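Long-range contacts in MmeI (Methylophilus methylotrophus, PDB 5HR4), which acts as a Type IIL restriction-modification enzyme on DNA, and probably methylates adenine on its exocyclic amino group with S-adenosyl-L-methionine as the methyl donor: residues Y256-L261 against R447-K451; L377-E381 against L401-N405. All coordinates share one frame; numbering follows the deposited sequence.

Overall arrangement
The two contacts show how chemistry changes with place in a fold. Contact 1 joins two family regions, pressing 256-261 of the helicase spacer against the methyltransferase loop 447-451; it is partly buried and mostly apolar, with one main-chain hydrogen bond. Contact 2 lies wholly within the methyltransferase region and is buried, a helix carboxylate gripping the backbone of 401-405. Their centres are about 19 Å apart, and both border helix 416-440. R447, in the segment 447-451 though not touching 256-261, ties them together: its NH2 probably hydrogen-bonds to I404 O of contact 2, 2.8 Å away, while its NH1 forms a salt bridge with D430. Both contacts lie away from the calcium and sinefungin sites.

Contact 1: Y256-L261 against R447-K451; sequences YINGKL and RIPLK
I257 and L450 lie alongside each other and point the same way, with CG2 of I257 3.6 Å from CD1 of L450. The backbone fastens this apolar pair, since L450 N donates to I257 O over 2.7 Å. The branches of I257 divide the work: CG2, anti to the backbone N, serves L450, while CG1, beside that N (chi1 -56°), carries CD1 across to CG2 of I448 at 3.5 Å. A cis peptide bond precedes P449, whose CG comes 3.6 Å from CE2 of Y256. The tyrosine ring meets the proline at a slant, and its hydroxyl makes a weak hydrogen bond to N258 OD1. An alanine in place of Y256 removes ring and hydroxyl, and is likely to leave P449 with less apolar cover and N258 OD1 without this weak partner. G259 has positive phi and brings its CA close to L450 O, where a CB would run into L450 CB. Beyond it, L261 reaches L450 CD1 through CD2. F195 of helix 183-200 packs on I257 and L261, and W427 of helix 416-440 on L450. With no ion pair between the segments, apolar groups, one a tyrosine ring, join spacer and methyltransferase regions around one main-chain bond.

Contact 2: L377-E381 against L401-N405; sequences LRLLE and LIQIN
E381 reaches from helix 368-388 into the loop 401-405, where its OE2 takes two backbone N-H groups in succession. Q403 N approaches on the syn side, 2.9 Å away and 15° out of the carboxylate plane; I404 N, at 3.1 Å, comes from above that plane, 43° out of it. H351 of helix 344-355 donates to the same oxygen through NE2, making three bonds on one atom, which probably helps to keep the carboxylate charged although the residue is buried. The extended chain, with CG anti to the backbone N (chi1 -163°), also lays its methylenes against I404. That isoleucine comes from the opposite direction and sets CD1 3.4 Å from E381 CB. The other carboxylate oxygen, E381 OE1, lies 3.3 Å from I402 CG1.

In the Rossmann-like methyltransferase fold, helix 368-388 lies in the beta-alpha-beta crossover between the adjacent parallel strands 359-361 and 409-413, and the loop carrying I404 leads into the second strand.

The arginine side is looser. R378 bends at chi2 and chi3, bringing its guanidinium under I402 CD1, which sits 3.5 Å from one face, nearer its edge than its middle. Its NE lies 3.7 Å from E381 OE1, a long ion pair in which no N-H points at the oxygen, so that charges alone attract. Firmer bonds hold it from outside, NH2 to N434 OD1 and NH1 to Y374 OH. At the partly exposed edge Q403 contributes mainly its backbone N, while its side chain turns off to pack on H351 and R355.

Contact 1: Y256-L261 against R447-K451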
ATOM      1  N   TYR A 256     -34.938  -0.815 -23.723  1.00 26.35           N
ATOM      2  CA  TYR A 256     -33.709  -1.037 -24.478  1.00 30.92           C
ATOM      3  C   TYR A 256     -32.534  -0.326 -23.796  1.00 30.27           C
ATOM      4  O   TYR A 256     -32.622   0.868 -23.465  1.00 31.93           O
ATOM      5  CB  TYR A 256     -33.921  -0.545 -25.917  1.00 25.83           C
ATOM      6  CG  TYR A 256     -32.688  -0.391 -26.786  1.00 33.55           C
ATOM      7  CD1 TYR A 256     -31.922  -1.494 -27.166  1.00 32.81           C
ATOM      8  CD2 TYR A 256     -32.310   0.865 -27.268  1.00 34.35           C
ATOM      9  CE1 TYR A 256     -30.790  -1.341 -27.979  1.00 34.86           C
ATOM     10  CE2 TYR A 256     -31.187   1.027 -28.076  1.00 33.94           C
ATOM     11  CZ  TYR A 256     -30.428  -0.074 -28.436  1.00 35.74           C
ATOM     12  OH  TYR A 256     -29.302   0.106 -29.243  1.00 28.12           O
ATOM     13  N   ILE A 257     -31.436  -1.057 -23.562  1.00 26.14           N
ATOM     14  CA  ILE A 257     -30.287  -0.529 -22.823  1.00 28.72           C
ATOM     15  C   ILE A 257     -29.033  -0.422 -23.708  1.00 31.65           C
ATOM     16  O   ILE A 257     -28.359   0.613 -23.722  1.00 31.96           O
ATOM     17  CB  ILE A 257     -30.009  -1.377 -21.562  1.00 32.09           C
ATOM     18  CG1 ILE A 257     -31.261  -1.449 -20.694  1.00 30.66           C
ATOM     19  CG2 ILE A 257     -28.877  -0.781 -20.755  1.00 29.50           C
ATOM     20  CD1 ILE A 257     -31.461  -0.179 -19.877  1.00 31.10           C
ATOM     21  N   ASN A 258     -28.669  -1.507 -24.390  1.00 27.44           N
ATOM     22  CA  ASN A 258     -27.610  -1.561 -25.423  1.00 27.01           C
ATOM     23  C   ASN A 258     -26.261  -1.270 -24.785  1.00 30.85           C
ATOM     24  O   ASN A 258     -25.960  -1.781 -23.695  1.00 31.42           O
ATOM     25  CB  ASN A 258     -27.909  -0.645 -26.542  1.00 32.62           C
ATOM     26  CG  ASN A 258     -26.958  -0.822 -27.722  1.00 55.39           C
ATOM     27  OD1 ASN A 258     -26.888   0.066 -28.582  1.00 77.15           O
ATOM     28  ND2 ASN A 258     -26.231  -1.975 -27.785  1.00 59.45           N
ATOM     29  N   GLY A 259     -25.414  -0.478 -25.446  1.00 32.94           N
ATOM     30  CA  GLY A 259     -24.100  -0.243 -24.881  1.00 38.53           C
ATOM     31  C   GLY A 259     -23.226  -1.483 -24.932  1.00 34.42           C
ATOM     32  O   GLY A 259     -23.755  -2.592 -25.018  1.00 32.01           O
ATOM     33  N   LYS A 260     -21.895  -1.317 -24.868  1.00 38.87           N
ATOM     34  CA  LYS A 260     -20.962  -2.446 -24.753  1.00 36.44           C
ATOM     35  C   LYS A 260     -21.378  -3.472 -23.697  1.00 33.44           C
ATOM     36  O   LYS A 260     -20.887  -4.604 -23.707  1.00 38.96           O
ATOM     37  CB  LYS A 260     -19.563  -1.905 -24.427  1.00 39.95           C
ATOM     38  CG  LYS A 260     -18.408  -2.878 -24.665  1.00 53.17           C
ATOM     39  CD  LYS A 260     -17.120  -2.314 -24.071  1.00 62.51           C
ATOM     40  CE  LYS A 260     -16.053  -3.392 -23.941  1.00 78.86           C
ATOM     41  NZ  LYS A 260     -14.839  -2.913 -23.220  1.00 75.48           N
ATOM     42  N   LEU A 261     -22.275  -3.106 -22.792  1.00 36.59           N
ATOM     43  CA  LEU A 261     -22.651  -3.988 -21.697  1.00 33.20           C
ATOM     44  C   LEU A 261     -23.572  -5.100 -22.146  1.00 27.77           C
ATOM     45  O   LEU A 261     -23.544  -6.173 -21.545  1.00 32.96           O
ATOM     46  CB  LEU A 261     -23.316  -3.183 -20.570  1.00 34.38           C
ATOM     47  CG  LEU A 261     -23.993  -3.890 -19.382  1.00 37.20           C
ATOM     48  CD1 LEU A 261     -23.022  -4.776 -18.623  1.00 31.39           C
ATOM     49  CD2 LEU A 261     -24.626  -2.879 -18.436  1.00 31.74           C
ATOM     50  N   ARG A 447     -29.449   8.917 -19.227  1.00 35.53           N
ATOM     51  CA  ARG A 447     -28.663   8.509 -20.377  1.00 30.28           C
ATOM     52  C   ARG A 447     -28.849   7.019 -20.641  1.00 33.18           C
ATOM     53  O   ARG A 447     -27.892   6.230 -20.570  1.00 30.16           O
ATOM     54  CB  ARG A 447     -27.193   8.875 -20.174  1.00 28.23           C
ATOM     55  CG  ARG A 447     -26.930  10.342 -20.313  1.00 28.38           C
ATOM     56  CD  ARG A 447     -25.601  10.700 -19.708  1.00 33.46           C
ATOM     57  NE  ARG A 447     -25.049  11.913 -20.310  1.00 37.10           N
ATOM     58  CZ  ARG A 447     -24.090  12.654 -19.759  1.00 38.96           C
ATOM     59  NH1 ARG A 447     -23.579  12.318 -18.574  1.00 37.77           N
ATOM     60  NH2 ARG A 447     -23.641  13.735 -20.387  1.00 34.51           N
ATOM     61  N   ILE A 448     -30.083   6.647 -20.969  1.00 33.12           N
ATOM     62  CA  ILE A 448     -30.439   5.299 -21.396  1.00 33.75           C
ATOM     63  C   ILE A 448     -31.100   5.394 -22.764  1.00 34.37           C
ATOM     64  O   ILE A 448     -32.028   6.185 -22.935  1.00 32.16           O
ATOM     65  CB  ILE A 448     -31.384   4.599 -20.406  1.00 35.94           C
ATOM     66  CG1 ILE A 448     -30.779   4.624 -18.994  1.00 30.86           C
ATOM     67  CG2 ILE A 448     -31.670   3.167 -20.865  1.00 31.70           C
ATOM     68  CD1 ILE A 448     -29.488   3.885 -18.881  1.00 26.16           C
ATOM     69  N   PRO A 449     -30.696   4.584 -23.755  1.00 40.01           N
ATOM     70  CA  PRO A 449     -29.686   3.536 -23.689  1.00 35.44           C
ATOM     71  C   PRO A 449     -28.252   4.058 -23.566  1.00 36.69           C
ATOM     72  O   PRO A 449     -27.962   5.242 -23.778  1.00 32.02           O
ATOM     73  CB  PRO A 449     -29.887   2.800 -25.026  1.00 33.56           C
ATOM     74  CG  PRO A 449     -30.353   3.827 -25.913  1.00 30.51           C
ATOM     75  CD  PRO A 449     -31.306   4.631 -25.090  1.00 34.36           C
ATOM     76  N   LEU A 450     -27.357   3.127 -23.256  1.00 36.25           N
ATOM     77  CA  LEU A 450     -25.965   3.440 -22.971  1.00 36.38           C
ATOM     78  C   LEU A 450     -25.246   3.770 -24.273  1.00 32.92           C
ATOM     79  O   LEU A 450     -24.830   2.878 -25.011  1.00 42.54           O
ATOM     80  CB  LEU A 450     -25.326   2.259 -22.245  1.00 37.39           C
ATOM     81  CG  LEU A 450     -26.014   1.947 -20.908  1.00 35.75           C
ATOM     82  CD1 LEU A 450     -25.549   0.627 -20.304  1.00 29.20           C
ATOM     83  CD2 LEU A 450     -25.798   3.106 -19.914  1.00 27.35           C
ATOM     84  N   LYS A 451     -25.094   5.058 -24.568  1.00 31.03           N
ATOM     85  CA  LYS A 451     -24.383   5.472 -25.771  1.00 38.32           C
ATOM     86  C   LYS A 451     -22.932   5.878 -25.521  1.00 37.62           C
ATOM     87  O   LYS A 451     -22.140   5.903 -26.466  1.00 46.70           O
ATOM     88  CB  LYS A 451     -25.128   6.625 -26.454  1.00 32.14           C
TER

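Contact 2: L377-E381 against L401-N405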
ATOM      1  N   LEU A 377     -16.966  15.663 -10.577  1.00 30.75           N
ATOM      2  CA  LEU A 377     -17.149  16.476 -11.765  1.00 27.45           C
ATOM      3  C   LEU A 377     -18.619  16.702 -12.039  1.00 28.74           C
ATOM      4  O   LEU A 377     -19.038  17.828 -12.335  1.00 28.58           O
ATOM      5  CB  LEU A 377     -16.462  15.824 -12.955  1.00 29.53           C
ATOM      6  CG  LEU A 377     -15.163  16.542 -13.273  1.00 28.41           C
ATOM      7  CD1 LEU A 377     -14.224  16.464 -12.093  1.00 24.06           C
ATOM      8  CD2 LEU A 377     -14.559  15.902 -14.488  1.00 34.40           C
ATOM      9  N   ARG A 378     -19.436  15.663 -11.898  1.00 26.82           N
ATOM     10  CA  ARG A 378     -20.864  15.881 -12.090  1.00 30.71           C
ATOM     11  C   ARG A 378     -21.399  16.899 -11.080  1.00 33.56           C
ATOM     12  O   ARG A 378     -22.107  17.841 -11.454  1.00 35.10           O
ATOM     13  CB  ARG A 378     -21.623  14.558 -12.027  1.00 33.74           C
ATOM     14  CG  ARG A 378     -21.501  13.734 -13.327  1.00 33.27           C
ATOM     15  CD  ARG A 378     -22.160  14.450 -14.516  1.00 33.55           C
ATOM     16  NE  ARG A 378     -23.599  14.573 -14.304  1.00 37.57           N
ATOM     17  CZ  ARG A 378     -24.490  13.641 -14.629  1.00 37.35           C
ATOM     18  NH1 ARG A 378     -24.106  12.508 -15.207  1.00 34.99           N
ATOM     19  NH2 ARG A 378     -25.774  13.840 -14.382  1.00 37.07           N
ATOM     20  N   LEU A 379     -21.021  16.765  -9.803  1.00 33.30           N
ATOM     21  CA  LEU A 379     -21.494  17.716  -8.800  1.00 29.42           C
ATOM     22  C   LEU A 379     -21.068  19.134  -9.150  1.00 33.63           C
ATOM     23  O   LEU A 379     -21.887  20.068  -9.117  1.00 35.41           O
ATOM     24  CB  LEU A 379     -20.995  17.330  -7.409  1.00 29.63           C
ATOM     25  CG  LEU A 379     -21.697  16.145  -6.744  1.00 29.73           C
ATOM     26  CD1 LEU A 379     -21.178  15.926  -5.346  1.00 22.35           C
ATOM     27  CD2 LEU A 379     -23.179  16.382  -6.723  1.00 25.44           C
ATOM     28  N   LEU A 380     -19.792  19.318  -9.503  1.00 30.27           N
ATOM     29  CA  LEU A 380     -19.340  20.630  -9.957  1.00 29.70           C
ATOM     30  C   LEU A 380     -20.184  21.117 -11.129  1.00 34.86           C
ATOM     31  O   LEU A 380     -20.741  22.222 -11.091  1.00 37.54           O
ATOM     32  CB  LEU A 380     -17.875  20.558 -10.348  1.00 27.50           C
ATOM     33  CG  LEU A 380     -17.307  21.822 -10.953  1.00 30.88           C
ATOM     34  CD1 LEU A 380     -17.527  22.987 -10.003  1.00 34.39           C
ATOM     35  CD2 LEU A 380     -15.837  21.580 -11.151  1.00 32.47           C
ATOM     36  N   GLU A 381     -20.332  20.271 -12.156  1.00 32.39           N
ATOM     37  CA  GLU A 381     -21.118  20.596 -13.344  1.00 32.57           C
ATOM     38  C   GLU A 381     -22.571  20.954 -13.046  1.00 30.43           C
ATOM     39  O   GLU A 381     -23.220  21.566 -13.899  1.00 33.26           O
ATOM     40  CB  GLU A 381     -21.100  19.419 -14.326  1.00 32.73           C
ATOM     41  CG  GLU A 381     -21.521  19.815 -15.717  1.00 38.10           C
ATOM     42  CD  GLU A 381     -22.114  18.673 -16.521  1.00 44.91           C
ATOM     43  OE1 GLU A 381     -22.791  17.801 -15.917  1.00 45.76           O
ATOM     44  OE2 GLU A 381     -21.909  18.662 -17.765  1.00 42.15           O
ATOM     45  N   LEU A 401     -27.830  21.021 -22.282  1.00 47.31           N
ATOM     46  CA  LEU A 401     -26.810  21.743 -21.534  1.00 45.18           C
ATOM     47  C   LEU A 401     -25.697  20.817 -21.053  1.00 39.47           C
ATOM     48  O   LEU A 401     -24.518  21.134 -21.225  1.00 43.96           O
ATOM     49  CB  LEU A 401     -27.452  22.487 -20.358  1.00 46.58           C
ATOM     50  N   ILE A 402     -26.054  19.658 -20.484  1.00 41.40           N
ATOM     51  CA  ILE A 402     -25.063  18.745 -19.907  1.00 38.30           C
ATOM     52  C   ILE A 402     -24.012  18.341 -20.936  1.00 36.95           C
ATOM     53  O   ILE A 402     -24.258  18.342 -22.150  1.00 40.17           O
ATOM     54  CB  ILE A 402     -25.755  17.495 -19.335  1.00 39.64           C
ATOM     55  CG1 ILE A 402     -24.859  16.802 -18.301  1.00 41.22           C
ATOM     56  CG2 ILE A 402     -26.094  16.529 -20.450  1.00 33.70           C
ATOM     57  CD1 ILE A 402     -25.602  15.830 -17.383  1.00 39.77           C
ATOM     58  N   GLN A 403     -22.826  17.981 -20.442  1.00 35.32           N
ATOM     59  CA  GLN A 403     -21.719  17.590 -21.312  1.00 36.95           C
ATOM     60  C   GLN A 403     -20.898  16.422 -20.765  1.00 37.17           C
ATOM     61  O   GLN A 403     -20.682  15.422 -21.471  1.00 33.98           O
ATOM     62  CB  GLN A 403     -20.806  18.787 -21.564  1.00 36.32           C
ATOM     63  CG  GLN A 403     -21.307  19.704 -22.653  1.00 34.83           C
ATOM     64  CD  GLN A 403     -20.178  20.497 -23.266  1.00 41.13           C
ATOM     65  OE1 GLN A 403     -19.342  19.951 -23.988  1.00 49.24           O
ATOM     66  NE2 GLN A 403     -20.132  21.790 -22.971  1.00 39.97           N
ATOM     67  N   ILE A 404     -20.457  16.548 -19.509  1.00 32.46           N
ATOM     68  CA  ILE A 404     -19.551  15.587 -18.892  1.00 31.08           C
ATOM     69  C   ILE A 404     -20.108  14.164 -18.974  1.00 35.09           C
ATOM     70  O   ILE A 404     -21.322  13.938 -18.869  1.00 35.47           O
ATOM     71  CB  ILE A 404     -19.282  16.055 -17.452  1.00 32.46           C
ATOM     72  CG1 ILE A 404     -18.533  17.383 -17.528  1.00 33.10           C
ATOM     73  CG2 ILE A 404     -18.447  15.067 -16.663  1.00 32.77           C
ATOM     74  CD1 ILE A 404     -18.538  18.152 -16.254  1.00 36.87           C
ATOM     75  N   ASN A 405     -19.221  13.194 -19.208  1.00 31.30           N
ATOM     76  CA  ASN A 405     -19.674  11.834 -19.476  1.00 33.98           C
ATOM     77  C   ASN A 405     -18.517  10.857 -19.299  1.00 31.38           C
ATOM     78  O   ASN A 405     -17.341  11.235 -19.265  1.00 29.13           O
ATOM     79  CB  ASN A 405     -20.276  11.712 -20.884  1.00 32.60           C
ATOM     80  CG  ASN A 405     -21.481  10.779 -20.930  1.00 33.15           C
ATOM     81  OD1 ASN A 405     -21.612   9.849 -20.118  1.00 33.67           O
ATOM     82  ND2 ASN A 405     -22.367  11.026 -21.878  1.00 28.88           N
TER